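Guanylate kinase (Stenotrophomonas maltophilia, PDB 6WCT) catalyses the ATP-dependent phosphorylation of GMP to GDP, with release of ADP, and probably serves the recycling of GMP and, indirectly, of cGMP. Local coordinates at residues G85-F88 with E89-W92; T56-A59 with M60-G63; S36-V39 with N40-A44. All blocks are in the same frame, centred on the assembly; numbering follows the deposited sequence.

Contact 1 of 3, residues G85-F88 with E89-W92. With 5GP (guanosine-5'-monophosphate), chain E.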
ATOM      1  N   GLY A  85      -9.021 -15.860 -29.612  1.00 80.13           N
ATOM      2  CA  GLY A  85      -9.420 -15.192 -28.386  1.00 80.70           C
ATOM      3  C   GLY A  85      -8.927 -15.836 -27.108  1.00 77.79           C
ATOM      4  O   GLY A  85      -9.581 -15.715 -26.068  1.00 86.51           O
ATOM      5  N   ASP A  86      -7.792 -16.529 -27.158  1.00 70.90           N
ATOM      6  CA  ASP A  86      -7.282 -17.231 -25.984  1.00 69.61           C
ATOM      7  C   ASP A  86      -6.612 -16.315 -24.956  1.00 61.04           C
ATOM      8  O   ASP A  86      -6.447 -16.723 -23.803  1.00 59.58           O
ATOM      9  CB  ASP A  86      -6.270 -18.300 -26.417  1.00 70.43           C
ATOM     10  CG  ASP A  86      -6.888 -19.373 -27.318  1.00 79.87           C
ATOM     11  OD1 ASP A  86      -8.101 -19.645 -27.195  1.00 78.40           O
ATOM     12  OD2 ASP A  86      -6.158 -19.934 -28.164  1.00 78.20           O
ATOM     13  N   PHE A  87      -6.236 -15.092 -25.317  1.00 60.36           N
ATOM     14  CA  PHE A  87      -5.419 -14.269 -24.428  1.00 64.87           C
ATOM     15  C   PHE A  87      -6.240 -13.233 -23.664  1.00 62.77           C
ATOM     16  O   PHE A  87      -6.989 -12.452 -24.263  1.00 55.63           O
ATOM     17  CB  PHE A  87      -4.304 -13.587 -25.213  1.00 63.43           C
ATOM     18  CG  PHE A  87      -3.253 -14.540 -25.672  1.00 61.78           C
ATOM     19  CD1 PHE A  87      -2.500 -15.253 -24.757  1.00 54.46           C
ATOM     20  CD2 PHE A  87      -3.038 -14.745 -27.027  1.00 66.17           C
ATOM     21  CE1 PHE A  87      -1.541 -16.141 -25.182  1.00 56.02           C
ATOM     22  CE2 PHE A  87      -2.085 -15.630 -27.459  1.00 64.01           C
ATOM     23  CZ  PHE A  87      -1.335 -16.339 -26.536  1.00 55.86           C
ATOM     24  N   PHE A  88      -6.066 -13.222 -22.341  1.00 55.87           N
ATOM     25  CA  PHE A  88      -6.598 -12.154 -21.497  1.00 58.45           C
ATOM     26  C   PHE A  88      -6.013 -10.800 -21.894  1.00 62.09           C
ATOM     27  O   PHE A  88      -6.735  -9.807 -22.042  1.00 68.61           O
ATOM     28  CB  PHE A  88      -6.288 -12.504 -20.036  1.00 52.86           C
ATOM     29  CG  PHE A  88      -6.749 -11.491 -19.032  1.00 65.61           C
ATOM     30  CD1 PHE A  88      -8.095 -11.298 -18.777  1.00 76.11           C
ATOM     31  CD2 PHE A  88      -5.820 -10.776 -18.286  1.00 66.50           C
ATOM     32  CE1 PHE A  88      -8.508 -10.372 -17.829  1.00 77.72           C
ATOM     33  CE2 PHE A  88      -6.222  -9.856 -17.332  1.00 68.70           C
ATOM     34  CZ  PHE A  88      -7.568  -9.651 -17.104  1.00 68.65           C
ATOM     35  N   GLU A  89      -4.699 -10.751 -22.065  1.00 54.16           N
ATOM     36  CA  GLU A  89      -3.984  -9.638 -22.658  1.00 50.08           C
ATOM     37  C   GLU A  89      -2.833 -10.228 -23.448  1.00 50.12           C
ATOM     38  O   GLU A  89      -2.350 -11.325 -23.150  1.00 44.43           O
ATOM     39  CB  GLU A  89      -3.448  -8.637 -21.611  1.00 51.75           C
ATOM     40  CG  GLU A  89      -2.420  -9.207 -20.598  1.00 45.65           C
ATOM     41  CD  GLU A  89      -1.004  -9.424 -21.161  1.00 46.71           C
ATOM     42  OE1 GLU A  89      -0.319 -10.390 -20.736  1.00 45.15           O
ATOM     43  OE2 GLU A  89      -0.569  -8.647 -22.026  1.00 47.24           O
ATOM     44  N   HIS A  90      -2.392  -9.498 -24.457  1.00 55.75           N
ATOM     45  CA  HIS A  90      -1.223  -9.932 -25.198  1.00 43.75           C
ATOM     46  C   HIS A  90      -0.626  -8.704 -25.840  1.00 51.00           C
ATOM     47  O   HIS A  90      -1.302  -7.693 -26.030  1.00 54.55           O
ATOM     48  CB  HIS A  90      -1.569 -11.005 -26.234  1.00 45.82           C
ATOM     49  CG  HIS A  90      -2.336 -10.479 -27.404  1.00 49.80           C
ATOM     50  ND1 HIS A  90      -3.707 -10.361 -27.395  1.00 58.94           N
ATOM     51  CD2 HIS A  90      -1.924 -10.033 -28.615  1.00 51.84           C
ATOM     52  CE1 HIS A  90      -4.111  -9.874 -28.558  1.00 62.86           C
ATOM     53  NE2 HIS A  90      -3.048  -9.668 -29.315  1.00 61.75           N
ATOM     54  N   ALA A  91       0.660  -8.789 -26.139  1.00 47.85           N
ATOM     55  CA  ALA A  91       1.329  -7.623 -26.676  1.00 43.94           C
ATOM     56  C   ALA A  91       2.565  -8.057 -27.439  1.00 48.37           C
ATOM     57  O   ALA A  91       3.153  -9.109 -27.180  1.00 54.64           O
ATOM     58  CB  ALA A  91       1.688  -6.635 -25.567  1.00 45.01           C
ATOM     59  N   TRP A  92       2.955  -7.202 -28.369  1.00 47.74           N
ATOM     60  CA  TRP A  92       4.186  -7.341 -29.124  1.00 49.99           C
ATOM     61  C   TRP A  92       5.272  -6.697 -28.285  1.00 51.40           C
ATOM     62  O   TRP A  92       5.305  -5.472 -28.135  1.00 54.74           O
ATOM     63  CB  TRP A  92       4.031  -6.665 -30.485  1.00 59.58           C
ATOM     64  CG  TRP A  92       5.135  -6.889 -31.478  1.00 60.62           C
ATOM     65  CD1 TRP A  92       6.090  -5.994 -31.851  1.00 58.87           C
ATOM     66  CD2 TRP A  92       5.386  -8.086 -32.237  1.00 62.66           C
ATOM     67  NE1 TRP A  92       6.922  -6.555 -32.797  1.00 61.81           N
ATOM     68  CE2 TRP A  92       6.513  -7.839 -33.047  1.00 69.39           C
ATOM     69  CE3 TRP A  92       4.773  -9.343 -32.299  1.00 61.51           C
ATOM     70  CZ2 TRP A  92       7.039  -8.801 -33.917  1.00 72.70           C
ATOM     71  CZ3 TRP A  92       5.296 -10.299 -33.167  1.00 66.91           C
ATOM     72  CH2 TRP A  92       6.417 -10.019 -33.963  1.00 70.63           C
TER
HETATM   73  P   5GP E 301      11.719 -11.335 -21.376  1.00 45.26           P
HETATM   74  O1P 5GP E 301      11.450 -12.600 -20.602  1.00 47.58           O
HETATM   75  O2P 5GP E 301      13.122 -10.753 -21.203  1.00 42.03           O
HETATM   76  O3P 5GP E 301      11.399 -11.418 -22.848  1.00 37.46           O
HETATM   77  O5' 5GP E 301      10.702 -10.248 -20.863  1.00 45.44           O
HETATM   78  C5' 5GP E 301      10.428  -9.097 -21.636  1.00 35.42           C
HETATM   79  C4' 5GP E 301       9.267  -8.350 -21.052  1.00 37.04           C
HETATM   80  O4' 5GP E 301       8.039  -9.041 -21.400  1.00 34.54           O
HETATM   81  C3' 5GP E 301       9.281  -8.260 -19.514  1.00 39.14           C
HETATM   82  O3' 5GP E 301       8.905  -6.953 -19.098  1.00 41.08           O
HETATM   83  C2' 5GP E 301       8.173  -9.217 -19.102  1.00 34.27           C
HETATM   84  O2' 5GP E 301       7.553  -8.913 -17.873  1.00 35.85           O
HETATM   85  C1' 5GP E 301       7.215  -9.067 -20.268  1.00 33.24           C
HETATM   86  N9  5GP E 301       6.257 -10.153 -20.383  1.00 40.19           N
HETATM   87  C8  5GP E 301       6.403 -11.423 -19.889  1.00 42.51           C
HETATM   88  N7  5GP E 301       5.308 -12.131 -19.956  1.00 41.96           N
HETATM   89  C5  5GP E 301       4.387 -11.280 -20.545  1.00 40.98           C
HETATM   90  C6  5GP E 301       3.021 -11.461 -20.828  1.00 41.09           C
HETATM   91  O6  5GP E 301       2.354 -12.467 -20.596  1.00 42.84           O
HETATM   92  N1  5GP E 301       2.444 -10.330 -21.380  1.00 43.21           N
HETATM   93  C2  5GP E 301       3.105  -9.152 -21.628  1.00 48.14           C
HETATM   94  N2  5GP E 301       2.387  -8.144 -22.141  1.00 42.17           N
HETATM   95  N3  5GP E 301       4.395  -8.972 -21.365  1.00 40.25           N
HETATM   96  C4  5GP E 301       4.967 -10.062 -20.825  1.00 38.75           C
HETATM   97  O   HOH W   1      -5.386 -10.122 -25.668  1.00 56.44           O

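Contact 2 of 3, residues T56-A59 with M60-G63. With 5GP (guanosine-5'-monophosphate), chain E.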
ATOM      1  N   THR A  56       4.826 -17.119 -24.967  1.00 34.98           N
ATOM      2  CA  THR A  56       5.661 -16.237 -25.769  1.00 35.55           C
ATOM      3  C   THR A  56       6.084 -16.980 -27.017  1.00 40.30           C
ATOM      4  O   THR A  56       6.283 -18.197 -26.988  1.00 37.25           O
ATOM      5  CB  THR A  56       6.912 -15.761 -25.017  1.00 40.81           C
ATOM      6  OG1 THR A  56       7.603 -14.791 -25.799  1.00 48.49           O
ATOM      7  CG2 THR A  56       7.868 -16.927 -24.787  1.00 35.00           C
ATOM      8  N   SER A  57       6.213 -16.243 -28.120  1.00 40.91           N
ATOM      9  CA  SER A  57       6.763 -16.814 -29.337  1.00 43.14           C
ATOM     10  C   SER A  57       8.240 -16.498 -29.504  1.00 46.32           C
ATOM     11  O   SER A  57       8.829 -16.896 -30.510  1.00 48.34           O
ATOM     12  CB  SER A  57       5.977 -16.340 -30.565  1.00 44.08           C
ATOM     13  OG  SER A  57       6.132 -14.938 -30.767  1.00 62.89           O
ATOM     14  N   ARG A  58       8.842 -15.774 -28.563  1.00 45.95           N
ATOM     15  CA  ARG A  58      10.271 -15.524 -28.651  1.00 48.13           C
ATOM     16  C   ARG A  58      11.045 -16.822 -28.426  1.00 50.33           C
ATOM     17  O   ARG A  58      10.549 -17.783 -27.829  1.00 44.87           O
ATOM     18  CB  ARG A  58      10.709 -14.443 -27.658  1.00 39.60           C
ATOM     19  CG  ARG A  58      10.906 -14.880 -26.205  1.00 43.68           C
ATOM     20  CD  ARG A  58      12.053 -14.054 -25.632  1.00 45.41           C
ATOM     21  NE  ARG A  58      12.127 -13.974 -24.175  1.00 42.43           N
ATOM     22  CZ  ARG A  58      12.629 -14.932 -23.407  1.00 39.58           C
ATOM     23  NH1 ARG A  58      13.060 -16.064 -23.955  1.00 41.23           N
ATOM     24  NH2 ARG A  58      12.696 -14.768 -22.094  1.00 33.79           N
ATOM     25  N   ALA A  59      12.258 -16.859 -28.967  1.00 50.20           N
ATOM     26  CA  ALA A  59      13.110 -18.033 -28.836  1.00 52.49           C
ATOM     27  C   ALA A  59      13.565 -18.215 -27.391  1.00 51.38           C
ATOM     28  O   ALA A  59      13.768 -17.252 -26.653  1.00 50.62           O
ATOM     29  CB  ALA A  59      14.324 -17.923 -29.766  1.00 49.97           C
ATOM     30  N   MET A  60      13.735 -19.472 -26.999  1.00 52.10           N
ATOM     31  CA  MET A  60      14.207 -19.798 -25.662  1.00 42.66           C
ATOM     32  C   MET A  60      15.645 -19.333 -25.478  1.00 53.85           C
ATOM     33  O   MET A  60      16.478 -19.460 -26.378  1.00 61.41           O
ATOM     34  CB  MET A  60      14.138 -21.313 -25.449  1.00 39.95           C
ATOM     35  CG  MET A  60      12.735 -21.879 -25.310  1.00 42.12           C
ATOM     36  SD  MET A  60      12.773 -23.665 -25.062  1.00 48.24           S
ATOM     37  CE  MET A  60      13.201 -23.680 -23.327  1.00 37.39           C
ATOM     38  N   ARG A  61      15.911 -18.737 -24.349  1.00 50.01           N
ATOM     39  CA  ARG A  61      17.264 -18.368 -23.986  1.00 53.95           C
ATOM     40  C   ARG A  61      17.885 -19.447 -23.108  1.00 61.38           C
ATOM     41  O   ARG A  61      17.173 -20.249 -22.497  1.00 56.34           O
ATOM     42  CB  ARG A  61      17.267 -17.002 -23.280  1.00 50.77           C
ATOM     43  CG  ARG A  61      16.523 -15.935 -24.072  1.00 51.98           C
ATOM     44  CD  ARG A  61      16.269 -14.656 -23.278  1.00 46.80           C
ATOM     45  NE  ARG A  61      15.672 -13.638 -24.132  1.00 47.90           N
ATOM     46  CZ  ARG A  61      15.062 -12.539 -23.695  1.00 53.05           C
ATOM     47  NH1 ARG A  61      14.967 -12.292 -22.397  1.00 53.89           N
ATOM     48  NH2 ARG A  61      14.549 -11.680 -24.566  1.00 51.19           N
ATOM     49  N   PRO A  62      19.217 -19.526 -23.057  1.00 65.80           N
ATOM     50  CA  PRO A  62      19.866 -20.539 -22.213  1.00 60.62           C
ATOM     51  C   PRO A  62      19.429 -20.444 -20.756  1.00 59.02           C
ATOM     52  O   PRO A  62      19.275 -19.356 -20.192  1.00 57.59           O
ATOM     53  CB  PRO A  62      21.357 -20.232 -22.384  1.00 69.51           C
ATOM     54  CG  PRO A  62      21.445 -19.634 -23.749  1.00 73.91           C
ATOM     55  CD  PRO A  62      20.194 -18.799 -23.885  1.00 70.89           C
ATOM     56  N   GLY A  63      19.187 -21.607 -20.159  1.00 61.92           N
ATOM     57  CA  GLY A  63      18.739 -21.698 -18.791  1.00 60.90           C
ATOM     58  C   GLY A  63      17.237 -21.714 -18.631  1.00 61.31           C
ATOM     59  O   GLY A  63      16.742 -22.081 -17.559  1.00 63.37           O
TER
HETATM   60  P   5GP E 301      11.719 -11.335 -21.376  1.00 45.26           P
HETATM   61  O1P 5GP E 301      11.450 -12.600 -20.602  1.00 47.58           O
HETATM   62  O2P 5GP E 301      13.122 -10.753 -21.203  1.00 42.03           O
HETATM   63  O3P 5GP E 301      11.399 -11.418 -22.848  1.00 37.46           O
HETATM   64  O5' 5GP E 301      10.702 -10.248 -20.863  1.00 45.44           O
HETATM   65  C5' 5GP E 301      10.428  -9.097 -21.636  1.00 35.42           C
HETATM   66  C4' 5GP E 301       9.267  -8.350 -21.052  1.00 37.04           C
HETATM   67  O4' 5GP E 301       8.039  -9.041 -21.400  1.00 34.54           O
HETATM   68  C3' 5GP E 301       9.281  -8.260 -19.514  1.00 39.14           C
HETATM   69  O3' 5GP E 301       8.905  -6.953 -19.098  1.00 41.08           O
HETATM   70  C2' 5GP E 301       8.173  -9.217 -19.102  1.00 34.27           C
HETATM   71  O2' 5GP E 301       7.553  -8.913 -17.873  1.00 35.85           O
HETATM   72  C1' 5GP E 301       7.215  -9.067 -20.268  1.00 33.24           C
HETATM   73  N9  5GP E 301       6.257 -10.153 -20.383  1.00 40.19           N
HETATM   74  C8  5GP E 301       6.403 -11.423 -19.889  1.00 42.51           C
HETATM   75  N7  5GP E 301       5.308 -12.131 -19.956  1.00 41.96           N
HETATM   76  C5  5GP E 301       4.387 -11.280 -20.545  1.00 40.98           C
HETATM   77  C6  5GP E 301       3.021 -11.461 -20.828  1.00 41.09           C
HETATM   78  O6  5GP E 301       2.354 -12.467 -20.596  1.00 42.84           O
HETATM   79  N1  5GP E 301       2.444 -10.330 -21.380  1.00 43.21           N
HETATM   80  C2  5GP E 301       3.105  -9.152 -21.628  1.00 48.14           C
HETATM   81  N2  5GP E 301       2.387  -8.144 -22.141  1.00 42.17           N
HETATM   82  N3  5GP E 301       4.395  -8.972 -21.365  1.00 40.25           N
HETATM   83  C4  5GP E 301       4.967 -10.062 -20.825  1.00 38.75           C
HETATM   84  O   HOH W   2      15.013 -15.056 -27.262  1.00 49.34           O

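Contact 3 of 3, residues S36-V39 with N40-A44. With PO4 (phosphate ion), chain F.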
ATOM      1  N   SER A  36      11.699 -11.507 -10.942  1.00 33.60           N
ATOM      2  CA  SER A  36      11.199 -12.869 -10.777  1.00 37.76           C
ATOM      3  C   SER A  36      11.679 -13.449  -9.450  1.00 27.84           C
ATOM      4  O   SER A  36      10.923 -14.138  -8.753  1.00 40.62           O
ATOM      5  CB  SER A  36      11.608 -13.763 -11.952  1.00 41.23           C
ATOM      6  OG  SER A  36      13.008 -13.963 -11.980  1.00 54.13           O
ATOM      7  N   SER A  37      12.921 -13.150  -9.063  1.00 41.70           N
ATOM      8  CA  SER A  37      13.416 -13.637  -7.777  1.00 34.84           C
ATOM      9  C   SER A  37      12.665 -12.975  -6.628  1.00 39.76           C
ATOM     10  O   SER A  37      12.362 -13.621  -5.615  1.00 38.60           O
ATOM     11  CB  SER A  37      14.914 -13.376  -7.651  1.00 46.01           C
ATOM     12  OG  SER A  37      15.649 -14.346  -8.366  1.00 59.98           O
ATOM     13  N   ILE A  38      12.330 -11.691  -6.776  1.00 36.28           N
ATOM     14  CA  ILE A  38      11.575 -11.017  -5.731  1.00 39.73           C
ATOM     15  C   ILE A  38      10.164 -11.597  -5.632  1.00 36.10           C
ATOM     16  O   ILE A  38       9.659 -11.847  -4.531  1.00 35.08           O
ATOM     17  CB  ILE A  38      11.571  -9.501  -5.988  1.00 42.19           C
ATOM     18  CG1 ILE A  38      12.993  -8.959  -5.908  1.00 39.23           C
ATOM     19  CG2 ILE A  38      10.719  -8.790  -4.966  1.00 39.87           C
ATOM     20  CD1 ILE A  38      13.099  -7.529  -6.404  1.00 40.26           C
ATOM     21  N   VAL A  39       9.507 -11.814  -6.777  1.00 36.87           N
ATOM     22  CA  VAL A  39       8.139 -12.350  -6.785  1.00 38.06           C
ATOM     23  C   VAL A  39       8.099 -13.769  -6.215  1.00 39.83           C
ATOM     24  O   VAL A  39       7.242 -14.103  -5.383  1.00 41.90           O
ATOM     25  CB  VAL A  39       7.565 -12.305  -8.214  1.00 43.00           C
ATOM     26  CG1 VAL A  39       6.397 -13.278  -8.370  1.00 46.62           C
ATOM     27  CG2 VAL A  39       7.133 -10.904  -8.569  1.00 34.23           C
ATOM     28  N   ASN A  40       9.023 -14.629  -6.655  1.00 34.44           N
ATOM     29  CA  ASN A  40       9.037 -16.003  -6.156  1.00 40.10           C
ATOM     30  C   ASN A  40       9.250 -16.046  -4.649  1.00 40.90           C
ATOM     31  O   ASN A  40       8.609 -16.840  -3.946  1.00 41.79           O
ATOM     32  CB  ASN A  40      10.130 -16.816  -6.853  1.00 40.83           C
ATOM     33  CG  ASN A  40       9.865 -17.004  -8.335  1.00 46.40           C
ATOM     34  OD1 ASN A  40       8.733 -16.857  -8.803  1.00 49.40           O
ATOM     35  ND2 ASN A  40      10.906 -17.361  -9.077  1.00 51.81           N
ATOM     36  N   ALA A  41      10.156 -15.211  -4.126  1.00 43.96           N
ATOM     37  CA  ALA A  41      10.343 -15.186  -2.675  1.00 44.51           C
ATOM     38  C   ALA A  41       9.129 -14.604  -1.971  1.00 42.63           C
ATOM     39  O   ALA A  41       8.791 -15.019  -0.858  1.00 46.49           O
ATOM     40  CB  ALA A  41      11.595 -14.395  -2.297  1.00 40.81           C
ATOM     41  N   THR A  42       8.466 -13.640  -2.599  1.00 43.09           N
ATOM     42  CA  THR A  42       7.281 -13.034  -1.998  1.00 42.54           C
ATOM     43  C   THR A  42       6.113 -14.014  -1.946  1.00 45.18           C
ATOM     44  O   THR A  42       5.418 -14.107  -0.927  1.00 47.59           O
ATOM     45  CB  THR A  42       6.894 -11.797  -2.799  1.00 38.69           C
ATOM     46  OG1 THR A  42       7.993 -10.878  -2.782  1.00 40.51           O
ATOM     47  CG2 THR A  42       5.673 -11.130  -2.184  1.00 40.58           C
ATOM     48  N   LEU A  43       5.885 -14.757  -3.037  1.00 46.45           N
ATOM     49  CA  LEU A  43       4.784 -15.716  -3.067  1.00 44.99           C
ATOM     50  C   LEU A  43       5.017 -16.885  -2.125  1.00 43.80           C
ATOM     51  O   LEU A  43       4.060 -17.379  -1.519  1.00 50.15           O
ATOM     52  CB  LEU A  43       4.550 -16.215  -4.492  1.00 43.64           C
ATOM     53  CG  LEU A  43       4.185 -15.060  -5.423  1.00 49.29           C
ATOM     54  CD1 LEU A  43       4.137 -15.490  -6.885  1.00 56.12           C
ATOM     55  CD2 LEU A  43       2.903 -14.392  -4.983  1.00 46.07           C
ATOM     56  N   ALA A  44       6.270 -17.320  -1.959  1.00 45.33           N
ATOM     57  CA  ALA A  44       6.553 -18.368  -0.984  1.00 47.78           C
ATOM     58  C   ALA A  44       6.153 -17.921   0.411  1.00 53.59           C
ATOM     59  O   ALA A  44       5.742 -18.741   1.245  1.00 61.62           O
ATOM     60  CB  ALA A  44       8.031 -18.764  -1.024  1.00 57.05           C
TER
HETATM   61  P   PO4 F 302      14.384 -11.342 -13.870  1.00 60.40           P
HETATM   62  O1  PO4 F 302      13.003 -10.898 -13.445  1.00 60.27           O
HETATM   63  O2  PO4 F 302      14.745 -12.555 -13.057  1.00 65.99           O
HETATM   64  O3  PO4 F 302      15.431 -10.281 -13.593  1.00 54.93           O
HETATM   65  O4  PO4 F 302      14.346 -11.665 -15.347  1.00 61.35           O

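Contact 1 of 3, residues G85-F88 with E89-W92
Phe87 and His90 meet through their first side-chain carbons, Phe87 CB lying 3.9 Å from His90 CB where the chain bends between them. The two side chains cross at about a right angle, and their rings, with centroids 5.8 Å apart and planes at 43°, form an oblique aromatic pair. In His90 the ring is set between the backbone N and the carbonyl carbon, which brings ND1 to within 3.9 Å of Phe87 CB.

Water lies close to the same two residues on the polar side. One molecule donates to Phe87 O; its separation from His90 ND1, 2.4 Å, is too short to be trusted, and a bridge between the two residues is therefore doubtful.

The third interaction is with the nucleotide. Glu89 presents its carboxylate to the guanine: GMP N1 donates to Glu89 OE1 at 2.8 Å, while GMP N2 donates to Glu89 OE2 at 3.0 Å, the latter with an N-H...O angle of 159°. A bend at chi2 (76°) turns the carboxylate toward the base. Two acceptors facing two donors suit glutamate to reading guanine, and Thr100 OG1 is a second partner of OE1. Ala91, with its small side chain, brings CB to 3.8 Å from GMP N2, off the plane of the base.

The bend at Phe88 and Glu89 lies in strand 87-93, which pairs antiparallel with strand 96-101. Phe87 stacks on Phe78 of helix 75-83, which His90 also touches at Ile82; Phe88 packs instead against Val127 and Leu130 of helix 121-130.

Contact 2 of 3, residues T56-A59 with M60-G63
The guanidinium groups of Arg58 and Arg61 lie flat on one another, centres 3.4 Å apart and planes only 7° from parallel. Arg61 CZ and NE cover one face of the Arg58 group, and Arg58 NE in turn sits over the Arg61 group. The phosphate of GMP lies at the edge of the Arg58 guanidinium, in its plane, and phosphate oxygen O2P is at the edge of that of Arg61.

Arg58 uses two of its N-H groups on the phosphate: NE donates to GMP O3P at 3.0 Å in a nearly straight bond (171°), and NH2 donates to GMP O1P at 2.9 Å. Arg61 takes the remaining terminal oxygen, NH1 donating to GMP O2P at 2.7 Å.

The two side chains arrive differently. Arg61 is extended from CG to NE, whereas Arg58 bends at chi2 (146°), and the chains cross at about a right angle before their ends become parallel. Arg58 NH1 turns back to donate to Ala59 O at 3.0 Å, nearly in the guanidinium plane, which helps to fix the rotation of the group. A water also donates to Ala59 O and accepts a weak bond from Arg61 NE. At the start of the segment, Thr56 OG1 accepts from Arg58 N in an ST turn.

Glu64 forms a salt bridge with Arg58 NH2 and accepts from Arg61 N. With the phosphate, this carboxylate probably offsets the stacked positive charges; planar, multiply donating arginines thus suit an anion site in which all three terminal phosphate oxygens are bound.

Contact 3 of 3, residues S36-V39 with N40-A44
Thr42 and Ile38 lie side by side one helical turn apart, pointing the same way, with Thr42 OG1 4.1 Å from Ile38 CG2. The threonine hydroxyl stands beside its own backbone N (chi1 -59°), a position from which OG1 donates to Ile38 O at 2.6 Å, from above the carbonyl plane. Thr42 N reaches the same oxygen at 2.9 Å from the opposite face, so two donors grip Ile38 O. Threonine suits this buried site because its hydroxyl is satisfied within the helix.

Val39 and Leu43 make a second parallel pair. Val39 CG1 is anti to the backbone N (chi1 160°) and meets Leu43 CD1 in a tight 3.5 Å contact, giving this side of the helix an apolar surface. In the backbone that carries them, Leu43 N donates to Val39 O, one of the routine helical bonds that include Asn40 N to Ser36 O.

At the N-terminal end Ser36 faces a phosphate ion, probably from the crystallisation liquor. Ser36 N donates to phosphate O1 at 2.9 Å, and OG to O2 at a very short 2.5 Å. Ser36 closes the Walker A P-loop, whose Gly32 and Gly34 amides also bind this ion, together with Arg150 and Arg154.

Helix 35-45 is thus wedged between a helix and the parallel sheet: Ile38 and Thr42 pack on helix 188-203, whereas Val39 and Leu43 rest on Leu116 of strand 114-117, with Leu43 also reaching strand 49-51.

Contacts 1 and 2 grip opposite ends of one GMP molecule, contact 1 reading the guanine and contact 2 holding the phosphate; their centres are 18 Å apart, although their nearest atoms come within about 5 Å. Contact 3 belongs to the P-loop side of the enzyme, where ADP is known to bind, although phosphate is bound here. Its centre lies 24 Å from that of contact 1 and 21 Å from that of contact 2, and the side chain of Ser36 is about 9 Å from GMP. Together the three mark the two halves of the active site: an acceptor nucleotide held by base and phosphate, and a phosphate-binding helix end consistent with the place of the donor nucleotide.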